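Local coordinates for Lmo2125 protein (Listeria monocytogenes serovar 1/2a, PDB 5TU0) that binds maltose and, as a lipoprotein of the bacterial solute-binding family, probably hands the sugar to a membrane transporter for uptake into the cell, at residues N24-D29 with Q301-D306; T115-Y120 with T329-E334; K152-L157 with D221-D226; M348-T353 with D382-K387. The protein carries 2 engineered substitutions. All blocks are in the same frame, centred on the assembly; numbering follows the deposited sequence.

Contact 2 is the most deeply placed of the four, seating helix 327-336 on strand 105-121 with side-chain methyls doing the touching and no polar bond between the segments. Contact 3 is also buried and reaches the same mixed sheet from helix 217-229; the two touch where Leu118 CD1 lies 4.1 Å from Phe156 CE1. Contacts 1 and 4 are both partly buried helix pairs, but contact 1 is thin and apolar whereas contact 4 is held by a salt bridge. Contact 1 is tied to contact 2 by a probable hydrogen bond, Tyr305 OH to Thr329 OG1 at 2.6 Å. Contact 4 joins the last two helices, across the chain's centre from contacts 1 and 2.

Contact 1. Residues N24-D29 with Q301-D306; sequences NKIKGD and QETLYD
Thr303 OG1 is hydrogen-bonded to the carbonyl oxygen of Lys299, one turn earlier in its own helix, leaving its methyl branch to meet the other helix. With the hydroxyl beside the backbone N (chi1 -60°), the methyl CG2 stands anti to that nitrogen and faces helix 17-34. There it makes the whole of the contact: Thr303 CG2 lies 4.0 Å from Ile26 CG2 and 4.1 Å from Lys25 CD. Threonine suits this place because it settles its polar branch within the helix and offers a methyl to the neighbour.

The Ile26 and Thr303 side chains run past one another in opposing senses, while the aliphatic shaft of Lys25 runs obliquely over the same methyl. Lys25 is exposed, so its methylenes can shield the seam while the ammonium end remains near the surface. The buried Ile26 also packs on Val295 of helix 285-295, and its carbonyl oxygen is bonded to Tyr294 OH, so this residue links three helices. Elsewhere on helix 17-34, Lys27 NZ donates to Asn24 OD1 at 3.2 Å, tilted 31° from the carbonyl plane.

The backbones stay well apart, with Ile26 CA 8.1 Å from Thr303 CA. Helix 17-34 is the crossover of a beta-alpha-beta unit between parallel strands 10-15 and 37-42, and its packing against a helix from far along the chain is in keeping with the lobes of the periplasmic-binding-protein fold, which are assembled from distant segments.

Contact 2. Residues T115-Y120 with T329-E334; sequences TLVLYY and TNAVIE
Val117 holds CG1 anti to its own carbonyl carbon (chi1 -62°); in Val332, CG1 is anti to the backbone N (chi1 169°), which leaves CG2 anti to the carbonyl carbon. Val117 CG1 and Val332 CG2 thereby come together 3.8 Å apart, the side chains meeting at a slant. The same Val117 CG1 also rests 3.8 Å from Ala331 CB and 3.8 Å from Val332 N, so one methyl touches two neighbouring helix residues. Alanine fits here because its short side chain lets helix 327-336 come down close to the strand: Val117 CA and Ala331 CA are 6.2 Å apart. The other branch, Val117 CG2, covers one face of the Tyr119 ring near its rim, 3.9 Å above the plane.

At the start of the segment, Thr115 divides its branches. Its CG2 approaches Val332 O at 4.0 Å, while OG1 is hydrogen-bonded to Phe270 O. Val255 of the adjacent strand packs against both Val117 and Ala331, carrying the apolar layer across the sheet. A bound glucose unit lies about 10 Å from the Thr115 side chain.

Thr115 N is buried here with no partner in the model. Beta-branched and small residues join helix to sheet without a polar bond between the two segments, so the contact depends on close fit and exclusion of water.

Contact 3. Residues K152-L157 with D221-D226; sequences KNTGFL and DDFIQD
Leu157 and Ile224 form the more deeply buried part of this helix-on-sheet contact, in which helix 217-229 covers the short strand 156-157 of the mixed sheet. Leu157 CB meets Ile224 CG1 at 4.2 Å, both residues being buried and both leaning on Ile236 of strand 235-238. That strand runs parallel to 156-157, and Ala235 shares backbone hydrogen bonds with Gly155 and Leu157. Branched aliphatics suit this layer, since they fill the angle between helix and strand without leaving a polar group there.

Phe223 marks the more open side, being partly exposed, although its separations are only slightly longer. With CG anti to the backbone N (chi1 177°), the phenylalanine reaches out from the helix flank until its ring comes obliquely up to the loop. Leu157 CD1 lies 4.3 Å from Phe223 CE2, and Thr154 CG2 is 4.4 Å from Phe223 CZ. Threonine suits the loop here: its methyl serves the apolar side, while OG1 turns to Lys232 O and Phe144 O.

The chain enters the strand through an Asx turn, where Gly155 has no side chain to crowd the asparagine oxygen. Gly155 N donates to Asn153 OD1 at 2.6 Å, from above the amide plane and 37° out of it.

Contact 4. Residues M348-T353 with D382-K387; sequences MSEVWT and DNVTQK
Glu350 reaches across to three residues of helix 369-387 and is turned differently against each. A bend at chi2 keeps the Glu350 chain from running straight out. Lys387, by contrast, is extended beyond CG, and the two chains meet aslant. Lys387 NZ donates to Glu350 OE1 at 2.9 Å, arriving on the syn side but 32° out of the carboxylate plane; this is the salt bridge of the contact. A long, flexible lysine suits the exposed last turn of its helix, where it can span the gap to a glutamate that is largely buried.

One turn earlier, Asn383 crosses Glu350 at about a right angle, its amide plane 79° from that of the carboxylate. The CB methylene, not the amide, makes the closest touch: Asn383 CB sits 3.3 Å from Glu350 OE1. Nearer the backbone the contact becomes apolar, with Val384 CG2 4.1 Å from Glu350 CB, so the glutamate is apolar at its base and ionic at its end.

The second oxygen has company from its own helix. Ser349 OG lies 2.9 Å from Glu350 OE2 and also has Tyr388 OH and Pro346 O as partners. The lysine that meets OE1 would be expected to stabilise the negative charge of the carboxylate, while the serine lies near OE2.

The axes pass 9.3 Å apart at 143°, the splayed antiparallel packing of a helical hairpin, formed here by the successive helices 348-363 and 369-387 at the C-terminal end of the chain.

Contact 1. Residues N24-D29 with Q301-D306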
loop_
_atom_site.group_PDB
_atom_site.type_symbol
_atom_site.label_atom_id
_atom_site.label_comp_id
_atom_site.label_asym_id
_atom_site.label_seq_id
_atom_site.Cartn_x
_atom_site.Cartn_y
_atom_site.Cartn_z
ATOM N N ASN A 24 14.821 5.129 -19.126
ATOM C CA ASN A 24 15.840 5.542 -20.111
ATOM C C ASN A 24 17.157 4.797 -19.938
ATOM O O ASN A 24 17.784 4.413 -20.935
ATOM C CB ASN A 24 16.052 7.058 -20.132
ATOM C CG ASN A 24 14.987 7.780 -20.935
ATOM O OD1 ASN A 24 14.450 7.241 -21.901
ATOM N ND2 ASN A 24 14.686 9.005 -20.548
ATOM N N LYS A 25 17.554 4.561 -18.692
ATOM C CA LYS A 25 18.759 3.800 -18.415
ATOM C C LYS A 25 18.662 2.356 -18.929
ATOM O O LYS A 25 19.581 1.874 -19.576
ATOM C CB LYS A 25 19.073 3.763 -16.919
ATOM C CG LYS A 25 20.417 3.122 -16.590
ATOM C CD LYS A 25 20.770 3.259 -15.113
ATOM C CE LYS A 25 22.267 3.204 -14.850
ATOM N NZ LYS A 25 22.936 4.465 -15.256
ATOM N N ILE A 26 17.552 1.675 -18.655
ATOM C CA ILE A 26 17.446 0.260 -19.030
ATOM C C ILE A 26 16.931 -0.053 -20.431
ATOM O O ILE A 26 17.103 -1.179 -20.889
ATOM C CB ILE A 26 16.572 -0.534 -18.030
ATOM C CG1 ILE A 26 15.085 -0.154 -18.145
ATOM C CG2 ILE A 26 17.101 -0.326 -16.616
ATOM C CD1 ILE A 26 14.139 -1.048 -17.349
ATOM N N LYS A 27 16.323 0.904 -21.132
ATOM C CA LYS A 27 15.707 0.561 -22.425
ATOM C C LYS A 27 16.700 0.085 -23.497
ATOM O O LYS A 27 16.355 -0.740 -24.338
ATOM C CB LYS A 27 14.886 1.717 -22.978
ATOM C CG LYS A 27 15.702 2.880 -23.499
ATOM C CD LYS A 27 14.789 3.987 -23.960
ATOM C CE LYS A 27 15.571 5.054 -24.695
ATOM N NZ LYS A 27 14.714 6.241 -24.945
ATOM N N GLY A 28 17.921 0.602 -23.454
ATOM C CA GLY A 28 18.929 0.277 -24.464
ATOM C C GLY A 28 19.163 -1.204 -24.710
ATOM O O GLY A 28 19.156 -1.657 -25.859
ATOM N N ASP A 29 19.379 -1.958 -23.641
ATOM C CA ASP A 29 19.659 -3.395 -23.774
ATOM C C ASP A 29 18.440 -4.171 -24.305
ATOM O O ASP A 29 18.595 -5.153 -25.047
ATOM C CB ASP A 29 20.197 -3.961 -22.466
ATOM C CG ASP A 29 21.561 -3.402 -22.112
ATOM O OD1 ASP A 29 22.373 -3.169 -23.026
ATOM O OD2 ASP A 29 21.833 -3.207 -20.919
ATOM N N GLN A 301 15.241 -5.216 -11.978
ATOM C CA GLN A 301 14.638 -4.946 -10.668
ATOM C C GLN A 301 15.697 -4.401 -9.690
ATOM O O GLN A 301 15.407 -3.522 -8.879
ATOM C CB GLN A 301 13.932 -6.189 -10.155
ATOM C CG GLN A 301 12.598 -6.395 -10.848
ATOM C CD GLN A 301 11.447 -5.837 -10.030
ATOM O OE1 GLN A 301 10.998 -6.491 -9.105
ATOM N NE2 GLN A 301 10.956 -4.639 -10.376
ATOM N N GLU A 302 16.932 -4.888 -9.798
ATOM C CA GLU A 302 18.025 -4.355 -8.969
ATOM C C GLU A 302 18.340 -2.921 -9.387
ATOM O O GLU A 302 18.540 -2.055 -8.531
ATOM C CB GLU A 302 19.271 -5.250 -9.010
ATOM C CG GLU A 302 19.020 -6.564 -8.295
ATOM C CD GLU A 302 20.177 -7.540 -8.319
ATOM O OE1 GLU A 302 21.231 -7.264 -8.953
ATOM O OE2 GLU A 302 20.000 -8.601 -7.685
ATOM N N THR A 303 18.349 -2.653 -10.692
ATOM C CA THR A 303 18.580 -1.274 -11.158
ATOM C C THR A 303 17.441 -0.352 -10.661
ATOM O O THR A 303 17.689 0.788 -10.258
ATOM C CB THR A 303 18.691 -1.192 -12.686
ATOM O OG1 THR A 303 19.787 -2.011 -13.117
ATOM C CG2 THR A 303 18.913 0.240 -13.144
ATOM N N LEU A 304 16.210 -0.851 -10.678
ATOM C CA LEU A 304 15.076 -0.052 -10.173
ATOM C C LEU A 304 15.349 0.390 -8.740
ATOM O O LEU A 304 15.209 1.570 -8.410
ATOM C CB LEU A 304 13.761 -0.839 -10.222
ATOM C CG LEU A 304 12.531 -0.123 -9.634
ATOM C CD1 LEU A 304 12.155 1.097 -10.456
ATOM C CD2 LEU A 304 11.366 -1.095 -9.533
ATOM N N TYR A 305 15.743 -0.554 -7.890
ATOM C CA TYR A 305 16.033 -0.236 -6.494
ATOM C C TYR A 305 17.204 0.733 -6.372
ATOM O O TYR A 305 17.188 1.658 -5.556
ATOM C CB TYR A 305 16.329 -1.497 -5.677
ATOM C CG TYR A 305 16.664 -1.168 -4.239
ATOM C CD1 TYR A 305 15.659 -0.824 -3.338
ATOM C CD2 TYR A 305 17.983 -1.163 -3.787
ATOM C CE1 TYR A 305 15.951 -0.491 -2.029
ATOM C CE2 TYR A 305 18.281 -0.833 -2.472
ATOM C CZ TYR A 305 17.248 -0.505 -1.599
ATOM O OH TYR A 305 17.515 -0.181 -0.296
ATOM N N ASP A 306 18.230 0.501 -7.184
ATOM C CA ASP A 306 19.388 1.366 -7.172
ATOM C C ASP A 306 19.031 2.820 -7.501
ATOM O O ASP A 306 19.555 3.733 -6.882
ATOM C CB ASP A 306 20.448 0.862 -8.171
ATOM C CG ASP A 306 21.166 -0.410 -7.708
ATOM O OD1 ASP A 306 21.127 -0.755 -6.513
ATOM O OD2 ASP A 306 21.820 -1.058 -8.552
#

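Contact 2. Residues T115-Y120 with T329-E334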
loop_
_atom_site.group_PDB
_atom_site.type_symbol
_atom_site.label_atom_id
_atom_site.label_comp_id
_atom_site.label_asym_id
_atom_site.label_seq_id
_atom_site.Cartn_x
_atom_site.Cartn_y
_atom_site.Cartn_z
ATOM N N THR A 115 4.328 -1.279 1.992
ATOM C CA THR A 115 3.341 -1.429 3.026
ATOM C C THR A 115 3.729 -0.465 4.130
ATOM O O THR A 115 4.797 0.168 4.075
ATOM C CB THR A 115 3.253 -2.880 3.563
ATOM O OG1 THR A 115 2.136 -2.999 4.453
ATOM C CG2 THR A 115 4.512 -3.291 4.308
ATOM N N LEU A 116 2.855 -0.347 5.108
ATOM C CA LEU A 116 3.084 0.510 6.249
ATOM C C LEU A 116 4.212 -0.013 7.132
ATOM O O LEU A 116 4.422 -1.215 7.258
ATOM C CB LEU A 116 1.807 0.665 7.072
ATOM C CG LEU A 116 0.639 1.397 6.429
ATOM C CD1 LEU A 116 -0.502 1.496 7.434
ATOM C CD2 LEU A 116 1.033 2.784 5.957
ATOM N N VAL A 117 4.910 0.923 7.765
ATOM C CA VAL A 117 6.043 0.624 8.616
ATOM C C VAL A 117 5.992 1.544 9.834
ATOM O O VAL A 117 5.118 2.416 9.927
ATOM C CB VAL A 117 7.391 0.819 7.854
ATOM C CG1 VAL A 117 7.490 -0.137 6.665
ATOM C CG2 VAL A 117 7.566 2.253 7.366
ATOM N N LEU A 118 6.913 1.341 10.764
ATOM C CA LEU A 118 7.018 2.219 11.938
ATOM C C LEU A 118 8.242 3.132 11.774
ATOM O O LEU A 118 9.387 2.647 11.694
ATOM C CB LEU A 118 7.194 1.411 13.220
ATOM C CG LEU A 118 7.259 2.258 14.495
ATOM C CD1 LEU A 118 5.855 2.689 14.903
ATOM C CD2 LEU A 118 7.943 1.529 15.640
ATOM N N TYR A 119 8.006 4.436 11.689
ATOM C CA TYR A 119 9.091 5.419 11.672
ATOM C C TYR A 119 9.311 5.831 13.101
ATOM O O TYR A 119 8.343 5.949 13.851
ATOM C CB TYR A 119 8.714 6.678 10.904
ATOM C CG TYR A 119 8.677 6.516 9.417
ATOM C CD1 TYR A 119 9.849 6.580 8.675
ATOM C CD2 TYR A 119 7.468 6.350 8.741
ATOM C CE1 TYR A 119 9.828 6.441 7.302
ATOM C CE2 TYR A 119 7.435 6.229 7.370
ATOM C CZ TYR A 119 8.619 6.270 6.653
ATOM O OH TYR A 119 8.603 6.129 5.298
ATOM N N TYR A 120 10.565 6.035 13.496
ATOM C CA TYR A 120 10.850 6.530 14.859
ATOM C C TYR A 120 12.022 7.492 14.799
ATOM O O TYR A 120 12.816 7.488 13.839
ATOM C CB TYR A 120 11.096 5.393 15.879
ATOM C CG TYR A 120 12.405 4.659 15.721
ATOM C CD1 TYR A 120 12.565 3.682 14.746
ATOM C CD2 TYR A 120 13.492 4.935 16.564
ATOM C CE1 TYR A 120 13.770 3.021 14.599
ATOM C CE2 TYR A 120 14.701 4.268 16.422
ATOM C CZ TYR A 120 14.827 3.313 15.437
ATOM O OH TYR A 120 16.018 2.647 15.281
ATOM N N THR A 329 13.955 0.032 3.590
ATOM C CA THR A 329 13.888 -1.165 2.770
ATOM C C THR A 329 13.717 -2.417 3.620
ATOM O O THR A 329 12.865 -3.249 3.311
ATOM C CB THR A 329 15.149 -1.318 1.915
ATOM O OG1 THR A 329 15.344 -0.117 1.153
ATOM C CG2 THR A 329 15.019 -2.520 0.980
ATOM N N ASN A 330 14.502 -2.534 4.698
ATOM C CA ASN A 330 14.418 -3.688 5.600
ATOM C C ASN A 330 13.040 -3.777 6.270
ATOM O O ASN A 330 12.455 -4.859 6.343
ATOM C CB ASN A 330 15.494 -3.634 6.705
ATOM C CG ASN A 330 16.905 -3.882 6.189
ATOM O OD1 ASN A 330 17.117 -4.339 5.065
ATOM N ND2 ASN A 330 17.879 -3.586 7.022
ATOM N N ALA A 331 12.548 -2.641 6.765
ATOM C CA ALA A 331 11.223 -2.578 7.410
ATOM C C ALA A 331 10.106 -2.989 6.457
ATOM O O ALA A 331 9.237 -3.771 6.817
ATOM C CB ALA A 331 10.955 -1.189 7.949
ATOM N N VAL A 332 10.128 -2.447 5.246
ATOM C CA VAL A 332 9.137 -2.802 4.228
ATOM C C VAL A 332 9.186 -4.284 3.894
ATOM O O VAL A 332 8.154 -4.937 3.864
ATOM C CB VAL A 332 9.319 -1.982 2.925
ATOM C CG1 VAL A 332 8.466 -2.554 1.776
ATOM C CG2 VAL A 332 8.965 -0.534 3.186
ATOM N N ILE A 333 10.380 -4.824 3.670
ATOM C CA ILE A 333 10.513 -6.252 3.341
ATOM C C ILE A 333 9.977 -7.148 4.465
ATOM O O ILE A 333 9.256 -8.127 4.211
ATOM C CB ILE A 333 11.982 -6.610 3.013
ATOM C CG1 ILE A 333 12.401 -5.935 1.693
ATOM C CG2 ILE A 333 12.160 -8.119 2.919
ATOM C CD1 ILE A 333 13.889 -6.019 1.384
ATOM N N GLU A 334 10.344 -6.801 5.701
ATOM C CA GLU A 334 9.939 -7.572 6.870
ATOM C C GLU A 334 8.447 -7.472 7.107
ATOM O O GLU A 334 7.782 -8.483 7.308
ATOM C CB GLU A 334 10.695 -7.083 8.115
ATOM C CG GLU A 334 10.438 -7.874 9.387
ATOM C CD GLU A 334 10.843 -9.336 9.278
ATOM O OE1 GLU A 334 11.830 -9.648 8.569
ATOM O OE2 GLU A 334 10.171 -10.170 9.928
#

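Contact 3. Residues K152-L157 with D221-D226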
loop_
_atom_site.group_PDB
_atom_site.type_symbol
_atom_site.label_atom_id
_atom_site.label_comp_id
_atom_site.label_asym_id
_atom_site.label_seq_id
_atom_site.Cartn_x
_atom_site.Cartn_y
_atom_site.Cartn_z
ATOM N N LYS A 152 -2.728 13.820 28.038
ATOM C CA LYS A 152 -2.617 13.296 26.669
ATOM C C LYS A 152 -1.144 13.272 26.281
ATOM O O LYS A 152 -0.318 14.028 26.844
ATOM C CB LYS A 152 -3.471 14.109 25.691
ATOM C CG LYS A 152 -4.924 14.289 26.144
ATOM C CD LYS A 152 -5.600 12.962 26.459
ATOM C CE LYS A 152 -7.038 13.157 26.880
ATOM N NZ LYS A 152 -7.713 11.852 27.060
ATOM N N ASN A 153 -0.821 12.394 25.334
ATOM C CA ASN A 153 0.563 12.123 24.988
ATOM C C ASN A 153 0.692 11.784 23.507
ATOM O O ASN A 153 -0.198 11.183 22.931
ATOM C CB ASN A 153 1.030 10.965 25.902
ATOM C CG ASN A 153 2.516 10.646 25.767
ATOM O OD1 ASN A 153 2.934 10.009 24.803
ATOM N ND2 ASN A 153 3.306 11.031 26.780
ATOM N N THR A 154 1.810 12.198 22.904
ATOM C CA THR A 154 2.078 11.973 21.488
ATOM C C THR A 154 3.271 11.054 21.265
ATOM O O THR A 154 3.862 11.077 20.177
ATOM C CB THR A 154 2.325 13.321 20.746
ATOM O OG1 THR A 154 3.414 14.039 21.369
ATOM C CG2 THR A 154 1.066 14.183 20.764
ATOM N N GLY A 155 3.621 10.251 22.279
ATOM C CA GLY A 155 4.748 9.312 22.190
ATOM C C GLY A 155 4.658 8.467 20.932
ATOM O O GLY A 155 5.629 8.354 20.165
ATOM N N PHE A 156 3.482 7.892 20.729
ATOM C CA PHE A 156 3.170 7.094 19.539
ATOM C C PHE A 156 1.890 7.640 18.919
ATOM O O PHE A 156 0.927 7.927 19.645
ATOM C CB PHE A 156 2.978 5.619 19.901
ATOM C CG PHE A 156 2.300 4.817 18.822
ATOM C CD1 PHE A 156 2.969 4.502 17.662
ATOM C CD2 PHE A 156 0.982 4.389 18.967
ATOM C CE1 PHE A 156 2.341 3.775 16.650
ATOM C CE2 PHE A 156 0.356 3.648 17.966
ATOM C CZ PHE A 156 1.034 3.348 16.814
ATOM N N LEU A 157 1.873 7.777 17.586
ATOM C CA LEU A 157 0.671 8.225 16.883
ATOM C C LEU A 157 0.433 7.364 15.668
ATOM O O LEU A 157 1.387 6.951 15.013
ATOM C CB LEU A 157 0.807 9.671 16.406
ATOM C CG LEU A 157 1.049 10.760 17.456
ATOM C CD1 LEU A 157 1.395 12.077 16.774
ATOM C CD2 LEU A 157 -0.154 10.908 18.374
ATOM N N ASP A 221 -3.724 13.614 9.545
ATOM C CA ASP A 221 -2.412 13.382 8.936
ATOM C C ASP A 221 -1.525 14.620 9.103
ATOM O O ASP A 221 -0.339 14.491 9.428
ATOM C CB ASP A 221 -2.487 12.995 7.459
ATOM C CG ASP A 221 -1.134 12.528 6.927
ATOM O OD1 ASP A 221 -0.692 11.421 7.317
ATOM O OD2 ASP A 221 -0.504 13.273 6.154
ATOM N N ASP A 222 -2.087 15.816 8.898
ATOM C CA ASP A 222 -1.311 17.054 9.071
ATOM C C ASP A 222 -0.770 17.145 10.497
ATOM O O ASP A 222 0.389 17.504 10.712
ATOM C CB ASP A 222 -2.139 18.314 8.774
ATOM C CG ASP A 222 -2.325 18.586 7.272
ATOM O OD1 ASP A 222 -1.789 17.851 6.411
ATOM O OD2 ASP A 222 -3.021 19.571 6.953
ATOM N N PHE A 223 -1.621 16.811 11.460
ATOM C CA PHE A 223 -1.249 16.839 12.864
ATOM C C PHE A 223 -0.112 15.863 13.131
ATOM O O PHE A 223 0.893 16.209 13.729
ATOM C CB PHE A 223 -2.463 16.465 13.725
ATOM C CG PHE A 223 -2.170 16.392 15.191
ATOM C CD1 PHE A 223 -2.215 17.532 15.975
ATOM C CD2 PHE A 223 -1.864 15.174 15.795
ATOM C CE1 PHE A 223 -1.945 17.462 17.337
ATOM C CE2 PHE A 223 -1.589 15.101 17.158
ATOM C CZ PHE A 223 -1.625 16.249 17.924
ATOM N N ILE A 224 -0.291 14.630 12.688
ATOM C CA ILE A 224 0.700 13.589 12.892
ATOM C C ILE A 224 2.061 13.931 12.261
ATOM O O ILE A 224 3.084 13.741 12.908
ATOM C CB ILE A 224 0.172 12.229 12.392
ATOM C CG1 ILE A 224 -1.003 11.771 13.261
ATOM C CG2 ILE A 224 1.260 11.158 12.426
ATOM C CD1 ILE A 224 -1.785 10.626 12.644
ATOM N N GLN A 225 2.073 14.420 11.016
ATOM C CA GLN A 225 3.332 14.757 10.335
ATOM C C GLN A 225 4.026 15.928 11.013
ATOM O O GLN A 225 5.255 15.961 11.126
ATOM C CB GLN A 225 3.105 15.095 8.856
ATOM C CG GLN A 225 2.426 13.990 8.062
ATOM C CD GLN A 225 3.075 12.643 8.232
ATOM O OE1 GLN A 225 2.394 11.636 8.469
ATOM N NE2 GLN A 225 4.388 12.609 8.146
ATOM N N ASP A 226 3.223 16.895 11.444
ATOM C CA ASP A 226 3.727 18.071 12.121
ATOM C C ASP A 226 4.430 17.653 13.428
ATOM O O ASP A 226 5.525 18.143 13.721
ATOM C CB ASP A 226 2.580 19.060 12.389
ATOM C CG ASP A 226 3.057 20.376 12.981
ATOM O OD1 ASP A 226 3.824 21.099 12.298
ATOM O OD2 ASP A 226 2.625 20.710 14.108
#

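Contact 4. Residues M348-T353 with D382-K387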
loop_
_atom_site.group_PDB
_atom_site.type_symbol
_atom_site.label_atom_id
_atom_site.label_comp_id
_atom_site.label_asym_id
_atom_site.label_seq_id
_atom_site.Cartn_x
_atom_site.Cartn_y
_atom_site.Cartn_z
ATOM N N MET A 348 -15.112 -3.595 -3.411
ATOM C CA MET A 348 -14.208 -2.936 -2.454
ATOM C C MET A 348 -14.534 -1.438 -2.377
ATOM O O MET A 348 -14.339 -0.797 -1.345
ATOM C CB MET A 348 -12.738 -3.142 -2.859
ATOM C CG MET A 348 -11.732 -2.598 -1.855
ATOM S SD MET A 348 -11.819 -3.432 -0.259
ATOM C CE MET A 348 -10.997 -2.208 0.794
ATOM N N SER A 349 -15.062 -0.889 -3.464
ATOM C CA SER A 349 -15.434 0.520 -3.474
ATOM C C SER A 349 -16.446 0.867 -2.378
ATOM O O SER A 349 -16.444 1.984 -1.911
ATOM C CB SER A 349 -15.991 0.939 -4.844
ATOM O OG SER A 349 -17.225 0.303 -5.094
ATOM N N GLU A 350 -17.274 -0.093 -1.943
ATOM C CA GLU A 350 -18.305 0.160 -0.933
ATOM C C GLU A 350 -17.758 0.069 0.490
ATOM O O GLU A 350 -18.361 0.563 1.420
ATOM C CB GLU A 350 -19.477 -0.806 -1.131
ATOM C CG GLU A 350 -20.003 -0.787 -2.568
ATOM C CD GLU A 350 -20.323 0.617 -3.046
ATOM O OE1 GLU A 350 -20.994 1.372 -2.302
ATOM O OE2 GLU A 350 -19.881 0.969 -4.156
ATOM N N VAL A 351 -16.597 -0.541 0.652
ATOM C CA VAL A 351 -16.001 -0.670 1.976
ATOM C C VAL A 351 -15.568 0.673 2.587
ATOM O O VAL A 351 -15.773 0.899 3.776
ATOM C CB VAL A 351 -14.824 -1.662 1.935
ATOM C CG1 VAL A 351 -14.085 -1.727 3.275
ATOM C CG2 VAL A 351 -15.337 -3.045 1.555
ATOM N N TRP A 352 -15.011 1.561 1.765
ATOM C CA TRP A 352 -14.436 2.848 2.256
ATOM C C TRP A 352 -15.339 3.763 3.082
ATOM O O TRP A 352 -14.992 4.098 4.216
ATOM C CB TRP A 352 -13.782 3.610 1.095
ATOM C CG TRP A 352 -12.718 2.788 0.450
ATOM C CD1 TRP A 352 -12.762 2.218 -0.788
ATOM C CD2 TRP A 352 -11.472 2.383 1.039
ATOM N NE1 TRP A 352 -11.609 1.506 -1.016
ATOM C CE2 TRP A 352 -10.804 1.587 0.089
ATOM C CE3 TRP A 352 -10.846 2.637 2.276
ATOM C CZ2 TRP A 352 -9.546 1.038 0.327
ATOM C CZ3 TRP A 352 -9.593 2.088 2.519
ATOM C CH2 TRP A 352 -8.955 1.296 1.544
ATOM N N THR A 353 -16.500 4.146 2.560
ATOM C CA THR A 353 -17.405 5.017 3.315
ATOM C C THR A 353 -17.940 4.337 4.571
ATOM O O THR A 353 -18.017 4.963 5.641
ATOM C CB THR A 353 -18.560 5.543 2.438
ATOM O OG1 THR A 353 -19.224 4.447 1.799
ATOM C CG2 THR A 353 -18.007 6.460 1.369
ATOM N N ASP A 382 -25.613 -3.496 2.317
ATOM C CA ASP A 382 -26.744 -2.950 1.590
ATOM C C ASP A 382 -26.277 -2.287 0.306
ATOM O O ASP A 382 -26.905 -2.467 -0.728
ATOM C CB ASP A 382 -27.588 -2.012 2.473
ATOM C CG ASP A 382 -28.378 -2.772 3.548
ATOM O OD1 ASP A 382 -28.372 -4.029 3.533
ATOM O OD2 ASP A 382 -29.011 -2.123 4.415
ATOM N N ASN A 383 -25.175 -1.545 0.365
ATOM C CA ASN A 383 -24.615 -0.935 -0.861
ATOM C C ASN A 383 -24.153 -1.982 -1.869
ATOM O O ASN A 383 -24.361 -1.811 -3.068
ATOM C CB ASN A 383 -23.480 0.025 -0.540
ATOM C CG ASN A 383 -23.982 1.358 -0.023
ATOM O OD1 ASN A 383 -25.064 1.814 -0.399
ATOM N ND2 ASN A 383 -23.189 2.008 0.816
ATOM N N VAL A 384 -23.536 -3.057 -1.388
ATOM C CA VAL A 384 -23.089 -4.146 -2.265
ATOM C C VAL A 384 -24.294 -4.767 -3.002
ATOM O O VAL A 384 -24.261 -4.944 -4.225
ATOM C CB VAL A 384 -22.289 -5.223 -1.477
ATOM C CG1 VAL A 384 -22.095 -6.490 -2.296
ATOM C CG2 VAL A 384 -20.943 -4.676 -1.031
ATOM N N THR A 385 -25.348 -5.072 -2.248
ATOM C CA THR A 385 -26.573 -5.647 -2.790
ATOM C C THR A 385 -27.239 -4.751 -3.829
ATOM O O THR A 385 -27.684 -5.237 -4.885
ATOM C CB THR A 385 -27.578 -5.922 -1.661
ATOM O OG1 THR A 385 -27.016 -6.889 -0.764
ATOM C CG2 THR A 385 -28.915 -6.443 -2.206
ATOM N N GLN A 386 -27.291 -3.455 -3.530
ATOM C CA GLN A 386 -27.918 -2.454 -4.409
ATOM C C GLN A 386 -27.162 -2.127 -5.684
ATOM O O GLN A 386 -27.761 -1.931 -6.739
ATOM C CB GLN A 386 -28.076 -1.135 -3.647
ATOM C CG GLN A 386 -29.008 -1.216 -2.455
ATOM C CD GLN A 386 -30.456 -1.215 -2.845
ATOM O OE1 GLN A 386 -31.217 -2.112 -2.460
ATOM N NE2 GLN A 386 -30.853 -0.215 -3.628
ATOM N N LYS A 387 -25.849 -2.052 -5.594
ATOM C CA LYS A 387 -25.050 -1.596 -6.731
ATOM C C LYS A 387 -24.383 -2.663 -7.565
ATOM O O LYS A 387 -23.931 -2.364 -8.665
ATOM C CB LYS A 387 -23.991 -0.631 -6.216
ATOM C CG LYS A 387 -24.587 0.559 -5.481
ATOM C CD LYS A 387 -23.488 1.391 -4.858
ATOM C CE LYS A 387 -24.075 2.502 -4.019
ATOM N NZ LYS A 387 -22.991 3.255 -3.342
#